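Local coordinates for ORF98 PTP-2 (Cydia pomonella granulosis virus, PDB 6I28), which probably removes phosphate from tyrosine and serine/threonine residues of proteins, MAP kinases perhaps among them, as a viral dual-specificity phosphatase, at residues S44-D49 with H103-V108; L65-E70 with L82-N87; S111-I116 with V140-H145; A29-V34 with R55-P60; V39-S44 with K98-H103. All blocks are in the same frame, centred on the assembly; numbering follows the deposited sequence. Where two conformers were deposited one is given.

Interaction 1. Residues S44-D49 with H103-V108; sequences SLIDSD and HCHAGV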
# COMPACT_ATOMS: atom_id res chain seq x y z
N SER A 44 2.38 -5.29 6.05
CA SER A 44 3.15 -6.35 5.40
C SER A 44 2.19 -7.16 4.54
O SER A 44 1.30 -7.87 5.05
CB SER A 44 3.84 -7.25 6.43
OG SER A 44 4.81 -6.61 7.24
N LEU A 45 2.38 -7.09 3.23
CA LEU A 45 1.57 -7.82 2.26
C LEU A 45 2.48 -8.88 1.65
O LEU A 45 3.11 -8.68 0.60
CB LEU A 45 1.05 -6.88 1.24
CG LEU A 45 0.14 -5.77 1.74
CD1 LEU A 45 -0.28 -4.97 0.50
CD2 LEU A 45 -0.98 -6.25 2.53
N ILE A 46 2.61 -10.00 2.34
CA ILE A 46 3.55 -11.04 1.96
C ILE A 46 2.94 -12.42 2.10
O ILE A 46 2.00 -12.63 2.87
CB ILE A 46 4.88 -10.98 2.76
CG1 ILE A 46 4.61 -11.21 4.25
CG2 ILE A 46 5.55 -9.61 2.61
CD1 ILE A 46 5.82 -11.13 5.13
N ASP A 47 3.51 -13.36 1.33
CA ASP A 47 3.14 -14.77 1.36
C ASP A 47 4.13 -15.59 2.18
O ASP A 47 3.92 -16.78 2.37
CB ASP A 47 3.07 -15.33 -0.09
CG ASP A 47 4.38 -15.15 -0.89
OD1 ASP A 47 4.68 -14.00 -1.29
OD2 ASP A 47 5.05 -16.19 -1.18
N SER A 48 5.20 -14.95 2.69
CA SER A 48 6.19 -15.59 3.54
C SER A 48 5.81 -15.39 5.00
O SER A 48 4.77 -14.81 5.33
CB SER A 48 7.59 -15.05 3.23
OG SER A 48 7.71 -13.64 3.40
N ASP A 49 6.67 -15.87 5.91
CA ASP A 49 6.40 -15.77 7.34
C ASP A 49 6.63 -14.34 7.83
O ASP A 49 7.71 -13.79 7.62
CB ASP A 49 7.32 -16.73 8.09
CG ASP A 49 6.88 -16.95 9.53
OD1 ASP A 49 5.95 -16.26 10.01
OD2 ASP A 49 7.50 -17.83 10.18
N HIS A 103 4.75 -2.69 2.51
CA HIS A 103 5.79 -3.46 1.85
C HIS A 103 5.30 -4.84 1.44
O HIS A 103 4.41 -5.45 2.07
CB HIS A 103 7.05 -3.63 2.73
CG HIS A 103 6.98 -4.76 3.73
ND1 HIS A 103 7.43 -6.04 3.46
CD2 HIS A 103 6.51 -4.80 5.00
CE1 HIS A 103 7.25 -6.80 4.52
NE2 HIS A 103 6.69 -6.08 5.47
N CYS A 104 5.91 -5.36 0.39
CA CYS A 104 5.79 -6.75 -0.03
C CYS A 104 7.21 -7.29 -0.16
O CYS A 104 8.04 -7.09 0.74
CB CYS A 104 4.96 -6.86 -1.30
SG CYS A 104 5.40 -5.84 -2.70
N HIS A 105 7.51 -8.01 -1.24
CA HIS A 105 8.87 -8.52 -1.45
C HIS A 105 9.70 -7.62 -2.36
O HIS A 105 10.86 -7.37 -2.07
CB HIS A 105 8.81 -9.94 -1.99
CG HIS A 105 8.59 -10.97 -0.92
ND1 HIS A 105 9.33 -10.99 0.24
CD2 HIS A 105 7.69 -11.96 -0.81
CE1 HIS A 105 8.92 -11.98 1.01
NE2 HIS A 105 7.93 -12.59 0.40
N ALA A 106 9.11 -7.10 -3.43
CA ALA A 106 9.81 -6.25 -4.38
C ALA A 106 9.38 -4.79 -4.31
O ALA A 106 10.09 -3.93 -4.84
CB ALA A 106 9.60 -6.77 -5.81
N GLY A 107 8.30 -4.49 -3.62
CA GLY A 107 7.80 -3.14 -3.57
C GLY A 107 7.37 -2.54 -4.89
O GLY A 107 7.43 -1.31 -5.03
N VAL A 108 6.93 -3.37 -5.85
CA VAL A 108 6.49 -2.85 -7.15
C VAL A 108 5.07 -3.27 -7.52
O VAL A 108 4.50 -2.68 -8.46
CB VAL A 108 7.46 -3.25 -8.28
CG1 VAL A 108 8.89 -2.64 -8.05
CG2 VAL A 108 7.52 -4.78 -8.47
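H103, the last residue of strand 100-103, meets S44 on the neighbouring parallel strand 41-46. CG of H103 lies between the backbone N and the carbonyl carbon (chi1 84°), which brings the ring over towards S44. S44 OG, at the ring edge and close to its plane, hydrogen-bonds to H103 NE2 at 2.6 Å and also binds H64. H103 ND1 turns back to donate to C104 O at 3.0 Å, so the imidazole is fixed from two sides. The carbonyl of H103 accepts L45 N at 2.9 Å in a nearly straight bond (174°). C104 comes next, its CB 3.2 Å from L45 O, a buried oxygen with no hydrogen-bonding partner in the model. The H105 side chain swings towards segment 44-49; a bound calcium ion lies about 3 Å from it. I46 CG2 covers one face of its ring, while D47 OD1, salt-bridged to R110, approaches the edge in plane, 3.7 Å from H105 CD2, the carboxylate turned 83° to the ring. Farther along the loop the carbonyls of A106 and G107 accept bonds from R138. Residues 103-110 read HCHAGVSR, the HCX5R phosphate-binding loop of the protein tyrosine phosphatase family, leading into helix 110-123.

Interaction 2. Residues L65-E70 with L82-N87; sequences LHVHCE and LEMLFN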
# COMPACT_ATOMS: atom_id res chain seq x y z
N LEU A 65 0.37 -4.52 10.84
CA LEU A 65 -0.67 -5.31 10.21
C LEU A 65 -0.07 -6.19 9.12
O LEU A 65 0.70 -5.72 8.29
CB LEU A 65 -1.71 -4.40 9.57
CG LEU A 65 -2.93 -5.01 8.89
CD1 LEU A 65 -3.60 -5.87 9.94
CD2 LEU A 65 -3.91 -4.01 8.34
N HIS A 66 -0.52 -7.42 9.07
CA HIS A 66 -0.13 -8.40 8.06
C HIS A 66 -1.37 -8.93 7.37
O HIS A 66 -2.32 -9.34 8.04
CB HIS A 66 0.64 -9.57 8.72
CG HIS A 66 0.88 -10.73 7.80
ND1 HIS A 66 0.54 -12.03 8.12
CD2 HIS A 66 1.42 -10.78 6.56
CE1 HIS A 66 0.86 -12.84 7.13
NE2 HIS A 66 1.39 -12.10 6.16
N VAL A 67 -1.36 -8.98 6.04
CA VAL A 67 -2.30 -9.78 5.28
C VAL A 67 -1.50 -10.79 4.44
O VAL A 67 -0.65 -10.38 3.62
CB VAL A 67 -3.19 -8.94 4.35
CG1 VAL A 67 -4.05 -9.86 3.52
CG2 VAL A 67 -4.07 -7.98 5.13
N HIS A 68 -1.75 -12.07 4.64
CA HIS A 68 -1.15 -13.10 3.81
C HIS A 68 -1.80 -13.08 2.43
O HIS A 68 -2.99 -13.38 2.29
CB HIS A 68 -1.36 -14.46 4.45
CG HIS A 68 -0.71 -15.57 3.70
ND1 HIS A 68 -1.32 -16.20 2.62
CD2 HIS A 68 0.47 -16.20 3.88
CE1 HIS A 68 -0.52 -17.15 2.17
NE2 HIS A 68 0.56 -17.18 2.93
N CYS A 69 -1.02 -12.75 1.41
CA CYS A 69 -1.56 -12.68 0.06
C CYS A 69 -0.45 -12.92 -0.94
O CYS A 69 0.69 -12.50 -0.73
CB CYS A 69 -2.22 -11.33 -0.27
SG CYS A 69 -1.16 -9.86 0.16
N GLU A 70 -0.80 -13.57 -2.03
CA GLU A 70 0.09 -13.85 -3.14
C GLU A 70 -0.09 -12.80 -4.23
O GLU A 70 -1.07 -12.05 -4.25
CB GLU A 70 -0.18 -15.25 -3.71
CG GLU A 70 0.30 -16.33 -2.78
CD GLU A 70 -0.21 -17.66 -3.20
OE1 GLU A 70 -0.31 -17.88 -4.42
OE2 GLU A 70 -0.52 -18.49 -2.32
N LEU A 82 -9.15 -5.41 0.72
CA LEU A 82 -8.86 -4.03 0.33
C LEU A 82 -9.57 -3.02 1.22
O LEU A 82 -8.94 -2.05 1.66
CB LEU A 82 -9.24 -3.82 -1.12
CG LEU A 82 -8.64 -2.62 -1.80
CD1 LEU A 82 -7.11 -2.65 -1.83
CD2 LEU A 82 -9.22 -2.51 -3.20
N GLU A 83 -10.83 -3.27 1.58
CA GLU A 83 -11.58 -2.33 2.41
C GLU A 83 -10.99 -2.23 3.81
O GLU A 83 -10.72 -1.13 4.29
CB GLU A 83 -13.05 -2.71 2.48
CG GLU A 83 -13.85 -1.71 3.27
CD GLU A 83 -14.07 -0.41 2.54
OE1 GLU A 83 -13.85 -0.38 1.31
OE2 GLU A 83 -14.48 0.58 3.22
N MET A 84 -10.73 -3.37 4.45
CA MET A 84 -10.09 -3.37 5.76
C MET A 84 -8.73 -2.68 5.70
O MET A 84 -8.41 -1.82 6.53
CB MET A 84 -9.95 -4.82 6.25
CG MET A 84 -9.34 -5.00 7.64
SD MET A 84 -7.51 -4.89 7.56
CE MET A 84 -7.10 -6.49 6.84
N LEU A 85 -7.95 -2.94 4.66
CA LEU A 85 -6.64 -2.31 4.56
C LEU A 85 -6.76 -0.80 4.41
O LEU A 85 -6.03 -0.03 5.03
CB LEU A 85 -5.88 -2.90 3.38
CG LEU A 85 -5.32 -4.31 3.66
CD1 LEU A 85 -4.95 -4.96 2.35
CD2 LEU A 85 -4.09 -4.25 4.62
N PHE A 86 -7.64 -0.36 3.52
CA PHE A 86 -7.88 1.07 3.38
C PHE A 86 -8.24 1.75 4.69
O PHE A 86 -7.68 2.81 5.02
CB PHE A 86 -8.96 1.37 2.34
CG PHE A 86 -9.25 2.85 2.21
CD1 PHE A 86 -8.46 3.66 1.41
CD2 PHE A 86 -10.22 3.45 2.99
CE1 PHE A 86 -8.69 4.98 1.35
CE2 PHE A 86 -10.42 4.79 2.93
CZ PHE A 86 -9.69 5.54 2.04
N ASN A 87 -9.17 1.15 5.44
CA ASN A 87 -9.62 1.73 6.70
C ASN A 87 -8.52 1.74 7.72
O ASN A 87 -8.38 2.72 8.47
CB ASN A 87 -10.81 0.98 7.19
CG ASN A 87 -12.03 1.28 6.40
OD1 ASN A 87 -12.21 2.39 5.95
ND2 ASN A 87 -12.87 0.28 6.21
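L65 and V67, alternate residues on one face of the edge strand 64-68, pack against M84 and L85 of helix 82-95. This is strand-on-helix packing within a beta-alpha-beta crossover, since the helix goes on to strand 100-103, parallel to 64-68 in the same sheet. Strand and helix run nearly antiparallel, at 165°, with their short axes 10.8 Å apart, and side chains alone bridge that distance.

The branched side chains make the inner part of the contact. L85 sends CD2 between the two strand residues, 3.7 Å from L65 CD2 and 3.8 Å from V67 CG2. It meets V67 tip to tip but lies at a slant to L65. Its CB leaves the helix across the line to the strand, and CG set opposite the carbonyl carbon (chi1 -76°) turns the methyls inwards. Behind them the core continues, with L85 also touching V43, L78 and L114, while V67 reaches L45.

The thioether makes the outer part. M84, an exposed residue, has a chain bent at both chi2 and chi3, which brings its end back to the strand side chains. Two successive atoms of it are used, each on a different strand residue: the sulfur SD rests 3.8 Å from L65 CD2, and the terminal methyl CE lies 3.8 Å from V67 CG2.

Interaction 3. Residues S111-I116 with V140-H145; sequences SATLAI and VHPSEH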
# COMPACT_ATOMS: atom_id res chain seq x y z
N SER A 111 2.38 -4.17 -2.71
CA SER A 111 2.40 -2.96 -1.87
C SER A 111 2.02 -1.74 -2.68
O SER A 111 1.22 -0.88 -2.22
CB SER A 111 3.79 -2.78 -1.24
OG SER A 111 4.80 -2.77 -2.25
N ALA A 112 2.52 -1.67 -3.93
CA ALA A 112 2.20 -0.52 -4.78
C ALA A 112 0.70 -0.43 -5.08
O ALA A 112 0.14 0.66 -5.16
CB ALA A 112 2.98 -0.59 -6.09
N THR A 113 0.05 -1.58 -5.23
CA THR A 113 -1.39 -1.62 -5.46
C THR A 113 -2.16 -0.98 -4.32
O THR A 113 -3.06 -0.15 -4.53
CB THR A 113 -1.81 -3.06 -5.72
OG1 THR A 113 -1.32 -3.48 -7.02
CG2 THR A 113 -3.35 -3.25 -5.74
N LEU A 114 -1.83 -1.32 -3.07
CA LEU A 114 -2.53 -0.68 -1.96
C LEU A 114 -2.24 0.81 -1.86
O LEU A 114 -3.15 1.59 -1.52
CB LEU A 114 -2.19 -1.38 -0.64
CG LEU A 114 -2.81 -0.86 0.66
CD1 LEU A 114 -4.32 -0.86 0.57
CD2 LEU A 114 -2.33 -1.68 1.87
N ALA A 115 -0.98 1.22 -2.07
CA ALA A 115 -0.65 2.64 -2.03
C ALA A 115 -1.43 3.41 -3.09
O ALA A 115 -2.03 4.47 -2.79
CB ALA A 115 0.84 2.82 -2.22
N ILE A 116 -1.52 2.86 -4.30
CA ILE A 116 -2.21 3.54 -5.39
C ILE A 116 -3.68 3.66 -5.04
O ILE A 116 -4.30 4.69 -5.26
CB ILE A 116 -1.98 2.79 -6.72
CG1 ILE A 116 -0.54 2.93 -7.22
CG2 ILE A 116 -2.99 3.26 -7.82
CD1 ILE A 116 -0.19 2.18 -8.53
N VAL A 140 6.95 1.60 -10.16
CA VAL A 140 6.12 0.47 -9.75
C VAL A 140 5.49 -0.13 -10.99
O VAL A 140 5.46 0.49 -12.07
CB VAL A 140 5.05 0.91 -8.73
CG1 VAL A 140 5.70 1.41 -7.48
CG2 VAL A 140 4.19 2.03 -9.37
N HIS A 141 5.01 -1.36 -10.86
CA HIS A 141 4.44 -2.09 -11.98
C HIS A 141 3.45 -3.13 -11.45
O HIS A 141 3.78 -4.32 -11.35
CB HIS A 141 5.54 -2.77 -12.81
CG HIS A 141 5.08 -3.21 -14.17
ND1 HIS A 141 5.15 -4.52 -14.60
CD2 HIS A 141 4.52 -2.51 -15.19
CE1 HIS A 141 4.68 -4.61 -15.83
NE2 HIS A 141 4.30 -3.40 -16.21
N PRO A 142 2.23 -2.72 -11.11
CA PRO A 142 1.25 -3.67 -10.60
C PRO A 142 0.92 -4.73 -11.63
O PRO A 142 0.77 -4.44 -12.83
CB PRO A 142 0.04 -2.79 -10.26
CG PRO A 142 0.61 -1.42 -10.06
CD PRO A 142 1.73 -1.33 -11.08
N SER A 143 0.82 -5.96 -11.18
CA SER A 143 0.39 -7.02 -12.08
C SER A 143 -0.95 -6.68 -12.71
O SER A 143 -1.78 -5.98 -12.13
CB SER A 143 0.28 -8.34 -11.33
OG SER A 143 1.47 -8.59 -10.59
N GLU A 144 -1.18 -7.25 -13.89
CA GLU A 144 -2.38 -6.91 -14.65
C GLU A 144 -3.65 -7.08 -13.82
O GLU A 144 -4.56 -6.25 -13.89
CB GLU A 144 -2.47 -7.75 -15.93
CG GLU A 144 -1.83 -7.10 -17.12
CD GLU A 144 -2.07 -7.86 -18.42
OE1 GLU A 144 -1.09 -8.06 -19.18
OE2 GLU A 144 -3.23 -8.26 -18.68
N HIS A 145 -3.75 -8.17 -13.05
CA HIS A 145 -5.00 -8.38 -12.31
C HIS A 145 -5.17 -7.35 -11.19
O HIS A 145 -6.31 -7.04 -10.80
CB HIS A 145 -5.10 -9.81 -11.76
CG HIS A 145 -4.16 -10.11 -10.65
ND1 HIS A 145 -2.81 -10.35 -10.85
CD2 HIS A 145 -4.37 -10.28 -9.32
CE1 HIS A 145 -2.23 -10.62 -9.69
NE2 HIS A 145 -3.15 -10.57 -8.75
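The helix that follows the phosphate-binding loop, 110-123, is held here against the turn leading into helix 144-151, with A112, T113 and I116 facing V140 and P142. A112 presents its single methyl, CB, to the V140 side chain, 3.7 Å from CG1. One turn on, I116 reaches over with CD1, which stops 4.0 Å from P142 CG; the isoleucine chain crosses the pyrrolidine ring at about a right angle. On the other flank of I116, T113 puts OG1, not its methyl, against the proline, 3.6 Å from P142 CB. With chi1 at -71°, OG1 sits beside its own backbone N and can turn back to S109 O, to which it is hydrogen-bonded, so the proline carbon covers a hydroxyl already satisfied. All five residues are buried. F131 also packs on V140, and Y127 and V147 on P142, while S143 OG ties the same turn to S109 and D71. The contact is therefore carbon against carbon, plus one hydroxyl against a ring carbon, so the fit across the two segments probably rests on shape, with orientation helped by nearby polar bonds such as that between H141 N and V108 O.

Interaction 4. Residues A29-V34 with R55-P60; sequences AMRHFV and RALYLP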
# COMPACT_ATOMS: atom_id res chain seq x y z
N ALA A 29 18.32 -3.94 8.41
CA ALA A 29 18.20 -2.81 7.49
C ALA A 29 16.79 -2.22 7.52
O ALA A 29 16.62 -1.00 7.57
CB ALA A 29 18.58 -3.27 6.09
N MET A 30 15.76 -3.06 7.48
CA MET A 30 14.39 -2.58 7.51
C MET A 30 14.11 -1.84 8.80
O MET A 30 13.51 -0.76 8.80
CB MET A 30 13.45 -3.75 7.35
CG MET A 30 12.01 -3.36 7.29
SD MET A 30 10.94 -4.80 7.33
CE MET A 30 9.47 -4.09 6.77
N ARG A 31 14.51 -2.41 9.93
CA ARG A 31 14.32 -1.73 11.20
C ARG A 31 15.03 -0.39 11.22
O ARG A 31 14.46 0.61 11.67
CB ARG A 31 14.81 -2.65 12.33
CG ARG A 31 14.70 -2.05 13.72
CD ARG A 31 15.32 -3.00 14.77
NE ARG A 31 15.59 -2.35 16.04
CZ ARG A 31 14.72 -2.26 17.05
NH1 ARG A 31 13.51 -2.79 16.94
NH2 ARG A 31 15.09 -1.65 18.18
N HIS A 32 16.26 -0.33 10.70
CA HIS A 32 16.99 0.93 10.63
C HIS A 32 16.24 1.97 9.80
O HIS A 32 16.15 3.14 10.19
CB HIS A 32 18.36 0.68 10.03
CG HIS A 32 19.26 1.87 10.02
ND1 HIS A 32 19.49 2.62 8.88
CD2 HIS A 32 20.03 2.42 10.99
CE1 HIS A 32 20.36 3.58 9.15
NE2 HIS A 32 20.70 3.48 10.42
N PHE A 33 15.65 1.56 8.67
CA PHE A 33 14.88 2.49 7.84
C PHE A 33 13.64 2.99 8.56
O PHE A 33 13.33 4.19 8.55
CB PHE A 33 14.51 1.81 6.54
CG PHE A 33 13.74 2.68 5.61
CD1 PHE A 33 12.36 2.88 5.77
CD2 PHE A 33 14.39 3.32 4.56
CE1 PHE A 33 11.65 3.69 4.91
CE2 PHE A 33 13.70 4.11 3.70
CZ PHE A 33 12.31 4.31 3.87
N VAL A 34 12.90 2.07 9.18
CA VAL A 34 11.68 2.43 9.89
C VAL A 34 11.98 3.45 10.99
O VAL A 34 11.28 4.47 11.12
CB VAL A 34 11.03 1.16 10.47
CG1 VAL A 34 10.05 1.51 11.55
CG2 VAL A 34 10.40 0.33 9.37
N ARG A 55 8.63 -9.35 14.97
CA ARG A 55 9.51 -9.39 16.13
C ARG A 55 10.64 -8.38 16.00
O ARG A 55 10.96 -7.67 16.96
CB ARG A 55 10.07 -10.81 16.30
CG ARG A 55 10.77 -11.02 17.66
CD ARG A 55 10.96 -12.53 18.03
NE ARG A 55 9.79 -13.30 17.63
CZ ARG A 55 9.82 -14.37 16.85
NH1 ARG A 55 10.97 -14.83 16.40
NH2 ARG A 55 8.69 -14.99 16.54
N ALA A 56 11.24 -8.28 14.82
CA ALA A 56 12.42 -7.43 14.70
C ALA A 56 12.03 -5.96 14.77
O ALA A 56 12.74 -5.16 15.37
CB ALA A 56 13.16 -7.72 13.40
N LEU A 57 10.90 -5.59 14.15
CA LEU A 57 10.46 -4.20 14.21
C LEU A 57 9.92 -3.83 15.59
O LEU A 57 10.13 -2.71 16.07
CB LEU A 57 9.39 -3.94 13.17
CG LEU A 57 9.82 -4.13 11.71
CD1 LEU A 57 8.72 -3.66 10.83
CD2 LEU A 57 11.07 -3.35 11.43
N TYR A 58 9.20 -4.76 16.22
CA TYR A 58 8.73 -4.62 17.59
C TYR A 58 7.86 -3.38 17.78
O TYR A 58 8.01 -2.64 18.75
CB TYR A 58 9.88 -4.61 18.60
CG TYR A 58 9.47 -5.28 19.87
CD1 TYR A 58 9.45 -6.66 19.97
CD2 TYR A 58 9.08 -4.54 20.99
CE1 TYR A 58 9.08 -7.28 21.13
CE2 TYR A 58 8.71 -5.16 22.16
CZ TYR A 58 8.71 -6.52 22.23
OH TYR A 58 8.35 -7.14 23.41
N LEU A 59 6.92 -3.18 16.88
CA LEU A 59 6.11 -1.99 16.98
C LEU A 59 5.02 -2.22 18.00
O LEU A 59 4.73 -3.38 18.33
CB LEU A 59 5.53 -1.61 15.63
CG LEU A 59 6.54 -1.26 14.55
CD1 LEU A 59 5.97 -1.39 13.22
CD2 LEU A 59 7.06 0.16 14.74
N PRO A 60 4.39 -1.17 18.50
CA PRO A 60 3.34 -1.38 19.52
C PRO A 60 2.19 -2.15 18.89
O PRO A 60 1.97 -2.16 17.66
CB PRO A 60 2.91 0.03 19.91
CG PRO A 60 4.20 0.90 19.62
CD PRO A 60 4.77 0.26 18.35
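R31 lies along the last turn of helix 51-57, touching A56 and L57. Its CB packs 3.9 Å from L57 CD2. From there the chain is extended through to NE, CG leaving opposite the backbone N (chi1 178°), which carries it past the carbonyl of A56. CG passes 4.0 Å from A56 O and CD comes to 3.4 Å from that oxygen, so the aliphatic part skirts it before the guanidinium turns off at NE, which brings NH1 to the oxygen. NH1 then donates to A56 O at 2.9 Å. The donor lies in the plane of the carbonyl, but the N-H is bent to 141° and the oxygen sits 25° out of the guanidinium plane, a serviceable bond rather than a straight one. Placing a positive group by a carbonyl at the C-terminal end of a helix is probably favourable electrostatically. The other terminal nitrogen, NH2, lies close to the like charge of R35.

Beneath the arginine is L57, the main apolar piece. Its CD2 nestles 3.6 Å from R31 CA and extends towards V34, whose CG2 is 4.3 Å from it. CD1 meets the M30 methyl CE at 4.2 Å, the two side chains crossing at about a right angle. M30 and V34 also rest on L101, and L57 on V42, so both helices are seated on one face of the sheet. They form one helical layer of the alpha/beta sandwich common to dual-specificity phosphatases, whose helices 82-95 and 110-123 cover the opposite face.

Interaction 5. Residues V39-S44 with K98-H103; sequences VGCVVS and KTVLIH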
# COMPACT_ATOMS: atom_id res chain seq x y z
N VAL A 39 8.79 6.02 10.76
CA VAL A 39 7.64 5.26 10.27
C VAL A 39 6.87 4.79 11.49
O VAL A 39 7.41 4.09 12.33
CB VAL A 39 8.08 4.07 9.40
CG1 VAL A 39 6.88 3.17 9.07
CG2 VAL A 39 8.76 4.58 8.13
N GLY A 40 5.58 5.11 11.55
CA GLY A 40 4.78 4.77 12.72
C GLY A 40 4.05 3.46 12.63
O GLY A 40 3.63 2.90 13.66
N CYS A 41 3.89 2.92 11.43
CA CYS A 41 3.06 1.76 11.18
C CYS A 41 3.58 1.07 9.92
O CYS A 41 4.15 1.69 9.04
CB CYS A 41 1.60 2.28 11.16
SG CYS A 41 0.44 1.54 10.19
N VAL A 42 3.42 -0.23 9.90
CA VAL A 42 3.90 -1.09 8.84
C VAL A 42 2.77 -2.01 8.41
O VAL A 42 2.13 -2.64 9.25
CB VAL A 42 5.13 -1.89 9.28
CG1 VAL A 42 5.52 -2.79 8.14
CG2 VAL A 42 6.28 -1.00 9.68
N VAL A 43 2.52 -2.10 7.11
CA VAL A 43 1.59 -3.08 6.55
C VAL A 43 2.43 -4.05 5.71
O VAL A 43 2.97 -3.67 4.65
CB VAL A 43 0.50 -2.43 5.68
CG1 VAL A 43 -0.42 -3.45 5.05
CG2 VAL A 43 -0.27 -1.44 6.51
N SER A 44 2.38 -5.29 6.05
CA SER A 44 3.15 -6.35 5.40
C SER A 44 2.19 -7.16 4.54
O SER A 44 1.30 -7.87 5.05
CB SER A 44 3.84 -7.25 6.43
OG SER A 44 4.81 -6.61 7.24
N LYS A 98 0.17 8.84 12.05
CA LYS A 98 1.34 8.04 11.78
C LYS A 98 1.58 7.99 10.29
O LYS A 98 0.65 8.10 9.48
CB LYS A 98 1.10 6.66 12.37
CG LYS A 98 1.11 6.65 13.95
CD LYS A 98 0.44 5.43 14.48
CE LYS A 98 0.59 5.41 16.01
NZ LYS A 98 -0.29 4.35 16.65
N THR A 99 2.85 7.88 9.92
CA THR A 99 3.23 7.50 8.56
C THR A 99 3.26 5.98 8.45
O THR A 99 3.45 5.26 9.44
CB THR A 99 4.57 8.10 8.15
OG1 THR A 99 5.57 7.59 8.99
CG2 THR A 99 4.58 9.57 8.28
N VAL A 100 3.04 5.47 7.24
CA VAL A 100 2.89 4.03 7.04
C VAL A 100 3.90 3.55 6.00
O VAL A 100 3.99 4.13 4.91
CB VAL A 100 1.46 3.66 6.60
CG1 VAL A 100 1.26 2.18 6.56
CG2 VAL A 100 0.42 4.24 7.51
N LEU A 101 4.61 2.48 6.32
CA LEU A 101 5.39 1.72 5.35
C LEU A 101 4.52 0.54 4.91
O LEU A 101 4.19 -0.32 5.70
CB LEU A 101 6.71 1.22 5.93
CG LEU A 101 7.38 0.16 5.05
CD1 LEU A 101 7.71 0.73 3.60
CD2 LEU A 101 8.62 -0.45 5.72
N ILE A 102 4.17 0.50 3.63
CA ILE A 102 3.51 -0.65 3.00
C ILE A 102 4.57 -1.42 2.21
O ILE A 102 5.27 -0.88 1.35
CB ILE A 102 2.37 -0.23 2.07
CG1 ILE A 102 1.32 0.66 2.75
CG2 ILE A 102 1.69 -1.51 1.50
CD1 ILE A 102 0.55 1.47 1.69
N HIS A 103 4.75 -2.69 2.51
CA HIS A 103 5.79 -3.46 1.85
C HIS A 103 5.30 -4.84 1.44
O HIS A 103 4.41 -5.45 2.07
CB HIS A 103 7.05 -3.63 2.73
CG HIS A 103 6.98 -4.76 3.73
ND1 HIS A 103 7.43 -6.04 3.46
CD2 HIS A 103 6.51 -4.80 5.00
CE1 HIS A 103 7.25 -6.80 4.52
NE2 HIS A 103 6.69 -6.08 5.47
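C41 to S44 pair with V100 to H103 as neighbouring parallel strands in the central sheet of the alpha/beta phosphatase fold, their axes 14° apart. The first shell is backbone. In the alternation proper to parallel strands, L101 uses both its polar backbone atoms on the strand opposite: L101 N donates to C41 O at 2.9 Å, and L101 O accepts V43 N at 2.8 Å. V43 O then takes H103 N at 3.0 Å. At the start of the pairing the pattern is looser. T99 O receives G40 N at 3.0 Å from above the carbonyl plane, and C41 N adds only a weak second bond to the same oxygen.

Side chains make the next shell, one set on each face. On the face of V42, L101, S44 and H103, V39 CG1 comes in obliquely and packs 3.7 Å from L101 CB. On the face of V43 and V100 the two valines touch through V43 CG2 and V100 CG1, 3.9 Å apart.

Further out, strand 64-68 bonds to V42 and S44 along the other edge of 41-46, and strand 18-21 flanks 100-103. M30 and V34 of helix 27-36 cover L101, while L85 and L89 of helix 82-95 cover V43 and V100. K98 leads away to salt bridges with E96 and D63. Near the loop end V42 adds a last touch: its CG1, set opposite the backbone N (chi1 178°), lies in the plane of the H103 ring at its edge, 3.9 Å from CD2.

Strand 41-46 ties the set together. Interaction 5 pairs it with strand 100-103, and interaction 1, 12 Å away between centres, continues that pairing through the shared S44 and H103 into the phosphate-binding loop. Interaction 2 lies on the far edge, where strand 64-68 bonds to 41-46. Interactions 3 and 4, with centres 24 Å apart and no touch, lie on opposite sides of the chain's centre. Along the chain, interaction 4 alternates with both 1 and 5, interaction 2 falls within the span each of these two closes, and interaction 3 comes last. The signature loop is thus anchored to the sheet at one end and passes into helix 110-123 at the other.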